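Local coordinates for carbohydrate esterase family 2 (CE2) (Chaetomium olivicolor, PDB 4XVH), which probably removes acetyl groups from xylan or related polysaccharides, joining a jelly-roll beta-sandwich domain to an SGNH/GDSL-type hydrolase domain, at residues 20-25 with 31-36; 226-231 with 275-280; 257-262 with 268-273. All blocks are in the same frame, centred on the assembly; numbering follows the deposited sequence. Where two conformers were deposited one is given.

Contact 1: residues 20-25 with 31-36; sequences TGVSFA and ATIGIA
Phe24 and Ile33 face each other across the interior of a beta sandwich, and the way the phenyl ring is presented shapes most of the contact. The ring reaches the second strand with its rim: CE1 lies 3.8 Å from Ile33 CG1, and farther round the same rim CE2 lies 3.7 Å from Ala31 CB. Both carbons sit close to the ring plane, so the far end of the phenyl group, with CZ between the two, fits between the side chains of Ala31 and Ile33. Phe24 owes this pose to a chi1 of 61°, which tucks CG between the backbone N and the carbonyl carbon and directs the ring toward strand 31-40. Ile33 answers with its longer branch, CG1 and CD1, held beside its own backbone N at a chi1 of -54°. The isoleucine and phenylalanine side chains run obliquely to one another. The terminal methyl of Ile33 also meets a second neighbour, Val22, whose CG2 approaches Ile33 CD1 to 4.2 Å.

The touching side chains are all apolar and buried. The axes of 21-25 and 31-35 come no closer than 10.1 Å, a spacing that belongs to facing sheets and is bridged by side chains alone. Their directions are nearly antiparallel, at 154°, as consecutive strands passing from one layer to the other. The contact forms part of the core between the two sheets of the jelly-roll domain: strand 21-28 pairs with strand 73-81, whose Leu79 and Val77 flank Val22 and Phe24, while strand 88-97, beside strand 31-40 in the opposing sheet, adds Leu92 and Ile95.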
# COMPACT_ATOMS: atom_id res chain seq x y z
N THR A 20 -1.40 4.97 5.86
CA THR A 20 -0.76 5.95 6.76
C THR A 20 -1.66 6.28 7.95
O THR A 20 -2.89 6.14 7.89
CB THR A 20 -0.40 7.25 6.03
OG1 THR A 20 -1.54 7.74 5.32
CG2 THR A 20 0.79 6.99 5.06
N GLY A 21 -1.07 6.76 9.04
CA GLY A 21 -1.87 7.03 10.22
C GLY A 21 -1.07 7.32 11.45
O GLY A 21 0.02 7.89 11.36
N VAL A 22 -1.62 6.99 12.62
CA VAL A 22 -0.94 7.35 13.87
C VAL A 22 -1.15 6.27 14.91
O VAL A 22 -2.16 5.53 14.87
CB VAL A 22 -1.43 8.71 14.45
CG1 VAL A 22 -1.06 9.89 13.53
CG2 VAL A 22 -2.95 8.67 14.73
N SER A 23 -0.19 6.14 15.82
CA SER A 23 -0.30 5.22 16.93
C SER A 23 0.05 5.95 18.22
O SER A 23 1.04 6.69 18.26
CB SER A 23 0.62 4.00 16.72
OG SER A 23 0.89 3.31 17.94
N PHE A 24 -0.72 5.75 19.27
CA PHE A 24 -0.39 6.38 20.54
C PHE A 24 -1.06 5.61 21.67
O PHE A 24 -1.81 4.65 21.43
CB PHE A 24 -0.78 7.88 20.54
CG PHE A 24 -2.27 8.15 20.34
CD1 PHE A 24 -2.80 8.30 19.07
CD2 PHE A 24 -3.12 8.31 21.44
CE1 PHE A 24 -4.17 8.58 18.88
CE2 PHE A 24 -4.50 8.58 21.28
CZ PHE A 24 -5.02 8.72 20.00
N ALA A 25 -0.75 5.99 22.90
CA ALA A 25 -1.41 5.38 24.04
C ALA A 25 -1.73 6.49 25.02
O ALA A 25 -1.05 7.52 25.05
CB ALA A 25 -0.53 4.31 24.67
N ALA A 31 -9.89 9.80 24.00
CA ALA A 31 -8.91 10.54 23.21
C ALA A 31 -9.55 10.99 21.89
O ALA A 31 -10.45 10.33 21.36
CB ALA A 31 -7.66 9.69 22.94
N THR A 32 -9.09 12.12 21.37
CA THR A 32 -9.60 12.61 20.09
C THR A 32 -8.46 12.94 19.14
O THR A 32 -7.52 13.66 19.49
CB THR A 32 -10.49 13.86 20.26
OG1 THR A 32 -11.55 13.58 21.18
CG2 THR A 32 -11.10 14.26 18.91
N ILE A 33 -8.53 12.37 17.94
CA ILE A 33 -7.60 12.70 16.86
C ILE A 33 -8.20 13.83 16.06
O ILE A 33 -9.07 13.60 15.26
CB ILE A 33 -7.32 11.51 15.96
CG1 ILE A 33 -6.85 10.32 16.79
CG2 ILE A 33 -6.30 11.88 14.91
CD1 ILE A 33 -6.92 9.02 16.06
N GLY A 34 -7.74 15.05 16.31
CA GLY A 34 -8.28 16.19 15.61
C GLY A 34 -8.07 16.09 14.11
O GLY A 34 -7.11 15.49 13.64
N ILE A 35 -8.97 16.69 13.34
CA ILE A 35 -8.84 16.73 11.90
C ILE A 35 -8.83 18.18 11.46
O ILE A 35 -9.77 18.93 11.71
CB ILE A 35 -9.98 15.97 11.21
CG1 ILE A 35 -9.81 14.46 11.49
CG2 ILE A 35 -10.02 16.27 9.70
CD1 ILE A 35 -10.78 13.57 10.75
N ALA A 36 -7.75 18.58 10.79
CA ALA A 36 -7.61 19.94 10.33
C ALA A 36 -8.52 20.15 9.12
O ALA A 36 -9.25 21.12 9.05
CB ALA A 36 -6.16 20.25 9.99

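Contact 2: residues 226-231 with 275-280; sequences IDVAAY and TNAIKN
The Tyr231 ring turns an edge to Ala277: the methyl CB lies near the ring plane, 3.9 Å from Tyr231 CD2. Ile278 meets the ring obliquely, and its CD1 comes to 3.8 Å from the phenolic oxygen, Tyr231 OH. With chi1 at 173°, Tyr231 extends away from its own backbone N and carries the ring across to the second helix. One turn earlier, Val228 CG1 reaches the same alanine methyl at 4.0 Å, so Ala277 CB touches both a valine branch and the aromatic rim. A residue as small as alanine lets the backbones draw close, Val228 CA and Ala277 CA being 6.8 Å apart.

Beside Ile278, the phenolic oxygen is hydrogen-bonded with Leu212 O and Gln274 NE2. Asp227 is the N-cap of the first helix; its OD1 accepts from Ala230 N at 3.1 Å, the amide standing above the carboxylate plane.

The contact thus joins the first turn of helix 228-243 to helix 270-285 in the SGNH-type hydrolase domain. Ile278 also packs on Phe291 of strand 289-292, an outermost strand of the parallel sheet, while Leu166 from a loop touches Tyr231.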
# COMPACT_ATOMS: atom_id res chain seq x y z
N ILE A 226 2.36 -4.45 -24.64
CA ILE A 226 3.49 -3.90 -23.90
C ILE A 226 4.85 -4.17 -24.58
O ILE A 226 5.03 -5.19 -25.25
CB ILE A 226 3.51 -4.48 -22.47
CG1 ILE A 226 4.44 -3.70 -21.54
CG2 ILE A 226 3.83 -5.99 -22.46
CD1 ILE A 226 4.35 -4.17 -20.11
N ASP A 227 5.77 -3.22 -24.44
CA ASP A 227 7.15 -3.45 -24.87
C ASP A 227 7.79 -4.21 -23.74
O ASP A 227 8.07 -3.63 -22.70
CB ASP A 227 7.88 -2.14 -25.16
CG ASP A 227 9.32 -2.35 -25.62
OD1 ASP A 227 9.90 -3.44 -25.38
OD2 ASP A 227 9.86 -1.40 -26.23
N VAL A 228 8.00 -5.51 -23.93
CA VAL A 228 8.45 -6.34 -22.82
C VAL A 228 9.85 -5.99 -22.35
O VAL A 228 10.13 -5.96 -21.14
CB VAL A 228 8.39 -7.83 -23.17
CG1 VAL A 228 8.94 -8.68 -22.03
CG2 VAL A 228 6.95 -8.23 -23.46
N ALA A 229 10.72 -5.70 -23.32
CA ALA A 229 12.09 -5.36 -23.04
C ALA A 229 12.13 -4.09 -22.22
O ALA A 229 12.89 -3.99 -21.26
CB ALA A 229 12.89 -5.21 -24.33
N ALA A 230 11.30 -3.12 -22.60
CA ALA A 230 11.23 -1.86 -21.86
C ALA A 230 10.68 -2.09 -20.46
O ALA A 230 11.15 -1.49 -19.49
CB ALA A 230 10.39 -0.85 -22.61
N TYR A 231 9.69 -2.97 -20.33
CA TYR A 231 9.13 -3.26 -18.99
C TYR A 231 10.22 -3.86 -18.08
O TYR A 231 10.44 -3.43 -16.94
CB TYR A 231 7.94 -4.21 -19.13
CG TYR A 231 7.35 -4.74 -17.83
CD1 TYR A 231 6.60 -3.92 -16.99
CD2 TYR A 231 7.51 -6.08 -17.49
CE1 TYR A 231 6.07 -4.42 -15.81
CE2 TYR A 231 6.99 -6.59 -16.32
CZ TYR A 231 6.26 -5.78 -15.48
OH TYR A 231 5.74 -6.32 -14.32
N THR A 275 5.68 -12.91 -16.06
CA THR A 275 6.45 -13.70 -15.12
C THR A 275 7.88 -13.83 -15.58
O THR A 275 8.82 -13.60 -14.82
CB THR A 275 5.82 -15.07 -14.92
OG1 THR A 275 4.53 -14.88 -14.32
CG2 THR A 275 6.69 -15.95 -14.03
N ASN A 276 8.05 -14.15 -16.86
CA ASN A 276 9.40 -14.29 -17.41
C ASN A 276 10.17 -12.98 -17.40
O ASN A 276 11.38 -12.95 -17.13
CB ASN A 276 9.33 -14.86 -18.84
CG ASN A 276 8.92 -16.33 -18.87
OD1 ASN A 276 9.12 -17.04 -17.88
ND2 ASN A 276 8.37 -16.79 -20.00
N ALA A 277 9.48 -11.88 -17.72
CA ALA A 277 10.10 -10.56 -17.69
C ALA A 277 10.61 -10.22 -16.28
O ALA A 277 11.73 -9.72 -16.11
CB ALA A 277 9.14 -9.51 -18.16
N ILE A 278 9.82 -10.54 -15.27
CA ILE A 278 10.25 -10.25 -13.91
C ILE A 278 11.44 -11.12 -13.50
O ILE A 278 12.39 -10.62 -12.90
CB ILE A 278 9.05 -10.41 -12.92
CG1 ILE A 278 8.08 -9.24 -13.12
CG2 ILE A 278 9.52 -10.47 -11.46
CD1 ILE A 278 6.74 -9.39 -12.39
N LYS A 279 11.40 -12.39 -13.87
CA LYS A 279 12.50 -13.29 -13.56
C LYS A 279 13.78 -12.81 -14.21
O LYS A 279 14.87 -12.87 -13.63
CB LYS A 279 12.19 -14.72 -14.00
CG LYS A 279 11.06 -15.38 -13.18
CD LYS A 279 10.86 -16.82 -13.62
CE LYS A 279 9.86 -17.58 -12.74
NZ LYS A 279 9.65 -18.98 -13.26
N ASN A 280 13.65 -12.36 -15.45
CA ASN A 280 14.78 -11.74 -16.13
C ASN A 280 15.33 -10.55 -15.34
O ASN A 280 16.53 -10.46 -15.13
CB ASN A 280 14.38 -11.29 -17.55
CG ASN A 280 14.47 -12.41 -18.56
OD1 ASN A 280 15.10 -13.44 -18.32
ND2 ASN A 280 13.85 -12.21 -19.72

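Contact 3: residues 257-262 with 268-273; sequences PMLSDT and DAQKTT
Asp261 is hydrogen-bonded to Thr272 through its carboxylate. OD1 accepts from Thr272 N at 2.8 Å along a nearly straight line (174°), using its syn lone pair. Thr272 OG1 in turn donates to Asp261 OD2, although the exact length of that bond, 2.5 Å, is doubtful. The two side chains meet at about a right angle. Asp261 places its carboxylate there with a chi1 of -73°, which turns CG back beside its own backbone N. Next to this pair, Ser260 O accepts from Lys271 N at 3.1 Å, the donor standing well above the carbonyl plane.

The loop follows strand 250-254 of the parallel sheet of the SGNH-type hydrolase domain and leads into helix 270-285, where Ala269 holds the N-cap position. The Asp261 carboxylate and the Ser260 carbonyl, from the loop before the helix, therefore receive first-turn amides, and the negative carboxylate is probably favoured by the helix dipole. Within the loop, Ser260 OG accepts from Thr262 N, forming an ST turn, and is also bonded to Trp263 N.

A water links the segments as well, accepting from Ser260 N and hydrogen-bonded with Gln270 OE1 at 2.8 Å.

Van der Waals contact brings the Leu259 methyl CD2 to 3.6 Å from the amide oxygen Gln270 OE1, the two side chains crossing nearly perpendicularly. The aliphatic part of Lys271 runs past Leu259 O, CG lying 3.8 Å from it, and bends to deliver NZ to Ser256 O and Trp294 O.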
# COMPACT_ATOMS: atom_id res chain seq x y z
N PRO A 257 -1.91 -11.28 -9.81
CA PRO A 257 -3.06 -12.19 -9.65
C PRO A 257 -4.21 -11.86 -10.62
O PRO A 257 -5.11 -12.68 -10.79
CB PRO A 257 -3.50 -11.95 -8.20
CG PRO A 257 -3.18 -10.48 -7.98
CD PRO A 257 -1.82 -10.33 -8.68
N MET A 258 -4.17 -10.67 -11.25
CA MET A 258 -5.20 -10.29 -12.21
C MET A 258 -4.84 -10.57 -13.66
O MET A 258 -5.71 -10.49 -14.52
CB MET A 258 -5.55 -8.80 -12.05
CG MET A 258 -6.19 -8.48 -10.71
SD MET A 258 -6.57 -6.73 -10.36
CE MET A 258 -7.93 -6.46 -11.53
N LEU A 259 -3.57 -10.87 -13.95
CA LEU A 259 -3.23 -11.24 -15.34
C LEU A 259 -3.35 -12.74 -15.51
O LEU A 259 -3.11 -13.50 -14.56
CB LEU A 259 -1.82 -10.78 -15.70
CG LEU A 259 -1.62 -9.26 -15.67
CD1 LEU A 259 -0.19 -8.91 -16.07
CD2 LEU A 259 -2.63 -8.59 -16.60
N SER A 260 -3.72 -13.18 -16.71
CA SER A 260 -3.81 -14.60 -17.02
C SER A 260 -3.15 -14.87 -18.36
O SER A 260 -2.71 -13.93 -19.03
CB SER A 260 -5.27 -15.06 -17.05
OG SER A 260 -5.89 -14.58 -18.21
N ASP A 261 -3.10 -16.15 -18.74
CA ASP A 261 -2.65 -16.54 -20.07
C ASP A 261 -3.82 -16.79 -21.00
O ASP A 261 -3.63 -17.28 -22.11
CB ASP A 261 -1.75 -17.78 -20.00
CG ASP A 261 -0.40 -17.46 -19.43
OD1 ASP A 261 -0.01 -16.28 -19.46
OD2 ASP A 261 0.26 -18.38 -18.91
N THR A 262 -5.04 -16.48 -20.57
CA THR A 262 -6.20 -16.70 -21.44
C THR A 262 -6.89 -15.41 -21.86
O THR A 262 -7.67 -15.41 -22.80
CB THR A 262 -7.23 -17.61 -20.78
OG1 THR A 262 -7.71 -17.00 -19.58
CG2 THR A 262 -6.58 -18.91 -20.42
N ASP A 268 -1.43 -13.86 -26.38
CA ASP A 268 -0.79 -12.85 -25.56
C ASP A 268 -0.02 -13.47 -24.40
O ASP A 268 0.98 -12.91 -23.96
CB ASP A 268 -1.82 -11.86 -25.00
CG ASP A 268 -2.26 -10.82 -26.01
OD1 ASP A 268 -1.40 -10.11 -26.58
OD2 ASP A 268 -3.50 -10.69 -26.21
N ALA A 269 -0.52 -14.60 -23.89
CA ALA A 269 0.03 -15.26 -22.69
C ALA A 269 0.53 -14.25 -21.67
O ALA A 269 1.68 -14.31 -21.24
CB ALA A 269 1.17 -16.23 -23.08
N GLN A 270 -0.33 -13.32 -21.28
CA GLN A 270 0.13 -12.17 -20.51
C GLN A 270 0.83 -12.53 -19.18
O GLN A 270 1.88 -11.94 -18.82
CB GLN A 270 -1.05 -11.22 -20.25
CG GLN A 270 -1.56 -10.54 -21.50
CD GLN A 270 -2.34 -9.29 -21.17
OE1 GLN A 270 -2.99 -9.21 -20.10
NE2 GLN A 270 -2.25 -8.30 -22.04
N LYS A 271 0.29 -13.51 -18.45
CA LYS A 271 0.82 -13.86 -17.13
C LYS A 271 2.20 -14.51 -17.23
O LYS A 271 3.12 -14.18 -16.49
CB LYS A 271 -0.14 -14.79 -16.40
CG LYS A 271 0.30 -15.19 -14.98
CD LYS A 271 0.64 -13.98 -14.09
CE LYS A 271 0.78 -14.39 -12.61
NZ LYS A 271 -0.56 -14.69 -12.02
N THR A 272 2.34 -15.46 -18.14
CA THR A 272 3.65 -16.06 -18.39
C THR A 272 4.63 -15.00 -18.91
O THR A 272 5.77 -14.95 -18.47
CB THR A 272 3.52 -17.22 -19.38
OG1 THR A 272 2.75 -18.25 -18.76
CG2 THR A 272 4.90 -17.77 -19.80
N THR A 273 4.19 -14.15 -19.83
CA THR A 273 5.05 -13.09 -20.37
C THR A 273 5.56 -12.17 -19.24
O THR A 273 6.76 -11.86 -19.18
CB THR A 273 4.32 -12.26 -21.44
OG1 THR A 273 3.93 -13.13 -22.52
CG2 THR A 273 5.23 -11.18 -22.00
O HOH W 1 -4.43 -11.16 -18.75

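Overall arrangement
From the N terminus, the chain first closes, at contact 1, a short connection that carries it from one sheet of the jelly-roll domain to the other, strand 21-28 facing strand 31-40. Contact 2 opens much later, in the hydrolase domain, at the start of helix 228-243. Before it closes on helix 270-285, the chain passes through strand 250-254 and the loop whose short closure is contact 3, so contact 3 is nested within contact 2. These two share helix 270-285 and touch through Val228 CG2 and Thr273 CG2, 3.7 Å apart. Contact 1 lies on the opposite side of the chain's centre, its centre about 42 Å from each of theirs.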